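Local atomic coordinates of sugar ABC transporter, sugar-binding protein (Streptococcus pneumoniae, PDB entry 2HQ0), a protein that probably binds a sugar outside the cell, likely a raffinose-type oligosaccharide, and delivers it to an ABC transporter for uptake. Residues 7-12 and 58-63. Residues are numbered along the deposited sequence; the frame is centred on the assembly and turned at random. Where two conformers were deposited one is given.
Sequences TIEYFN and VPDVVN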
loop_
_atom_site.group_PDB
_atom_site.type_symbol
_atom_site.label_atom_id
_atom_site.label_comp_id
_atom_site.label_asym_id
_atom_site.label_seq_id
_atom_site.Cartn_x
_atom_site.Cartn_y
_atom_site.Cartn_z
ATOM N N THR A 7 -8.530 -5.264 -31.085
ATOM C CA THR A 7 -7.986 -5.766 -29.848
ATOM C C THR A 7 -7.218 -4.626 -29.198
ATOM O O THR A 7 -6.202 -4.030 -29.830
ATOM C CB THR A 7 -7.082 -7.003 -30.114
ATOM O OG1 THR A 7 -7.915 -8.061 -30.524
ATOM C CG2 THR A 7 -6.259 -7.397 -28.751
ATOM N N ILE A 8 -7.419 -4.529 -27.868
ATOM C CA ILE A 8 -6.593 -3.710 -27.026
ATOM C C ILE A 8 -5.972 -4.594 -25.939
ATOM O O ILE A 8 -6.549 -5.621 -25.589
ATOM C CB ILE A 8 -7.391 -2.553 -26.438
ATOM C CG1 ILE A 8 -8.566 -3.118 -25.578
ATOM C CG2 ILE A 8 -7.791 -1.599 -27.550
ATOM C CD1 ILE A 8 -9.200 -1.936 -24.733
ATOM N N GLU A 9 -4.786 -4.212 -25.465
ATOM C CA GLU A 9 -4.175 -4.911 -24.355
ATOM C C GLU A 9 -4.509 -4.205 -23.075
ATOM O O GLU A 9 -4.488 -2.992 -23.021
ATOM C CB GLU A 9 -2.639 -4.951 -24.476
ATOM C CG GLU A 9 -2.184 -5.913 -25.552
ATOM C CD GLU A 9 -0.724 -5.870 -25.757
ATOM O OE1 GLU A 9 -0.086 -4.862 -25.343
ATOM O OE2 GLU A 9 -0.230 -6.898 -26.330
ATOM N N TYR A 10 -4.679 -4.997 -22.014
ATOM C CA TYR A 10 -4.723 -4.504 -20.642
ATOM C C TYR A 10 -3.507 -5.154 -19.979
ATOM O O TYR A 10 -3.460 -6.390 -19.823
ATOM C CB TYR A 10 -6.022 -4.938 -19.902
ATOM C CG TYR A 10 -5.862 -4.759 -18.404
ATOM C CD1 TYR A 10 -5.363 -3.579 -17.883
ATOM C CD2 TYR A 10 -6.067 -5.772 -17.524
ATOM C CE1 TYR A 10 -5.099 -3.468 -16.523
ATOM C CE2 TYR A 10 -5.835 -5.686 -16.183
ATOM C CZ TYR A 10 -5.343 -4.534 -15.693
ATOM O OH TYR A 10 -5.042 -4.420 -14.345
ATOM N N PHE A 11 -2.485 -4.364 -19.622
ATOM C CA PHE A 11 -1.218 -4.773 -19.042
ATOM C C PHE A 11 -1.405 -4.856 -17.562
ATOM O O PHE A 11 -1.463 -3.820 -16.920
ATOM C CB PHE A 11 -0.056 -3.865 -19.475
ATOM C CG PHE A 11 1.310 -4.388 -19.021
ATOM C CD1 PHE A 11 2.081 -5.202 -19.852
ATOM C CD2 PHE A 11 1.867 -4.081 -17.774
ATOM C CE1 PHE A 11 3.281 -5.698 -19.436
ATOM C CE2 PHE A 11 3.026 -4.615 -17.383
ATOM C CZ PHE A 11 3.755 -5.364 -18.243
ATOM N N ASN A 12 -1.660 -6.029 -17.022
ATOM C CA ASN A 12 -1.988 -6.190 -15.610
ATOM C C ASN A 12 -0.763 -6.365 -14.735
ATOM O O ASN A 12 0.201 -7.078 -15.140
ATOM C CB ASN A 12 -2.863 -7.463 -15.453
ATOM C CG ASN A 12 -3.443 -7.659 -14.085
ATOM O OD1 ASN A 12 -3.874 -6.705 -13.424
ATOM N ND2 ASN A 12 -3.454 -8.906 -13.613
ATOM N N VAL A 58 3.684 0.909 -26.055
ATOM C CA VAL A 58 2.972 1.093 -24.780
ATOM C C VAL A 58 1.635 0.311 -24.848
ATOM O O VAL A 58 0.853 0.377 -25.832
ATOM C CB VAL A 58 2.708 2.603 -24.530
ATOM C CG1 VAL A 58 1.955 2.836 -23.202
ATOM C CG2 VAL A 58 4.010 3.459 -24.724
ATOM N N PRO A 59 1.330 -0.520 -23.829
ATOM C CA PRO A 59 0.038 -1.227 -23.865
ATOM C C PRO A 59 -1.137 -0.253 -23.838
ATOM O O PRO A 59 -1.011 0.832 -23.256
ATOM C CB PRO A 59 0.030 -2.020 -22.537
ATOM C CG PRO A 59 1.457 -2.156 -22.192
ATOM C CD PRO A 59 2.134 -0.887 -22.651
ATOM N N ASP A 60 -2.248 -0.624 -24.461
ATOM C CA ASP A 60 -3.380 0.326 -24.564
ATOM C C ASP A 60 -3.891 0.828 -23.202
ATOM O O ASP A 60 -4.113 2.022 -23.002
ATOM C CB ASP A 60 -4.513 -0.350 -25.318
ATOM C CG ASP A 60 -4.079 -0.768 -26.724
ATOM O OD1 ASP A 60 -3.854 0.078 -27.584
ATOM O OD2 ASP A 60 -3.760 -1.922 -26.803
ATOM N N VAL A 61 -4.063 -0.117 -22.298
ATOM C CA VAL A 61 -4.413 0.212 -20.938
ATOM C C VAL A 61 -3.430 -0.454 -20.028
ATOM O O VAL A 61 -3.106 -1.651 -20.227
ATOM C CB VAL A 61 -5.833 -0.288 -20.623
ATOM C CG1 VAL A 61 -6.238 0.018 -19.138
ATOM C CG2 VAL A 61 -6.906 0.300 -21.604
ATOM N N VAL A 62 -2.929 0.283 -19.060
ATOM C CA VAL A 62 -1.803 -0.128 -18.246
ATOM C C VAL A 62 -2.126 -0.027 -16.773
ATOM O O VAL A 62 -2.508 1.048 -16.302
ATOM C CB VAL A 62 -0.546 0.790 -18.538
ATOM C CG1 VAL A 62 0.666 0.433 -17.655
ATOM C CG2 VAL A 62 -0.180 0.761 -20.033
ATOM N N ASN A 63 -1.986 -1.113 -16.043
ATOM C CA ASN A 63 -1.944 -1.073 -14.580
ATOM C C ASN A 63 -0.575 -0.595 -14.172
ATOM O O ASN A 63 0.462 -1.274 -14.396
ATOM C CB ASN A 63 -2.250 -2.462 -14.003
ATOM C CG ASN A 63 -2.238 -2.516 -12.523
ATOM O OD1 ASN A 63 -2.390 -1.503 -11.762
ATOM N ND2 ASN A 63 -2.136 -3.720 -12.049
HETATM O O HOH W 1 -3.253 -3.807 -28.826
HETATM O O HOH W 2 -4.116 -1.740 -29.649
#
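With chi1 of Asp60 at -60°, its carboxylate lies beside its own backbone N and OD2 reaches Glu9 N, while Tyr10, its ring anti to the backbone N (chi1 164°), runs along the sheet toward Asn63. The two strands are parallel neighbours in the five-stranded mixed sheet of one lobe of a periplasmic-binding-protein fold, 6-11 lying between 35-40 and 61-63; helix 45-55 leads from 35-40 into 61-63. Three bonds alternate from strand to strand: Val61 N to Glu9 O, Phe11 N to Val61 O (2.8 Å) and Asn63 N to Phe11 O. Asp60, just ahead of the short strand, extends this pairing with a side chain: Glu9 N meets the anti side of OD2 at 2.8 Å, 16° out of the carboxylate plane, while OD1 bonds to Thr289. An aspartate suits this place because one oxygen can take a main-chain N-H while the other holds a second partner.

Ile8 and Val61, beta-branched and fitted to a buried strand, pack on helix 292-303, while the Tyr10 ring meets that of Trp283; Tyr10 CD1 lies 3.9 Å from Val61 CG1. On the face of Phe11 and Val62, the loop residue Pro59 brings its compact apolar ring against Leu49 and Phe11, CG 3.5 Å from Phe11 CB. Glu9 is long enough to carry OE1 past Pro59 to a salt bridge with Arg52. Asn12 ND2 bonds to Asn41 OD1; Tyr10 OH donates weakly to Asn12 OD1 and lies 3.4 Å from Asn63 CB.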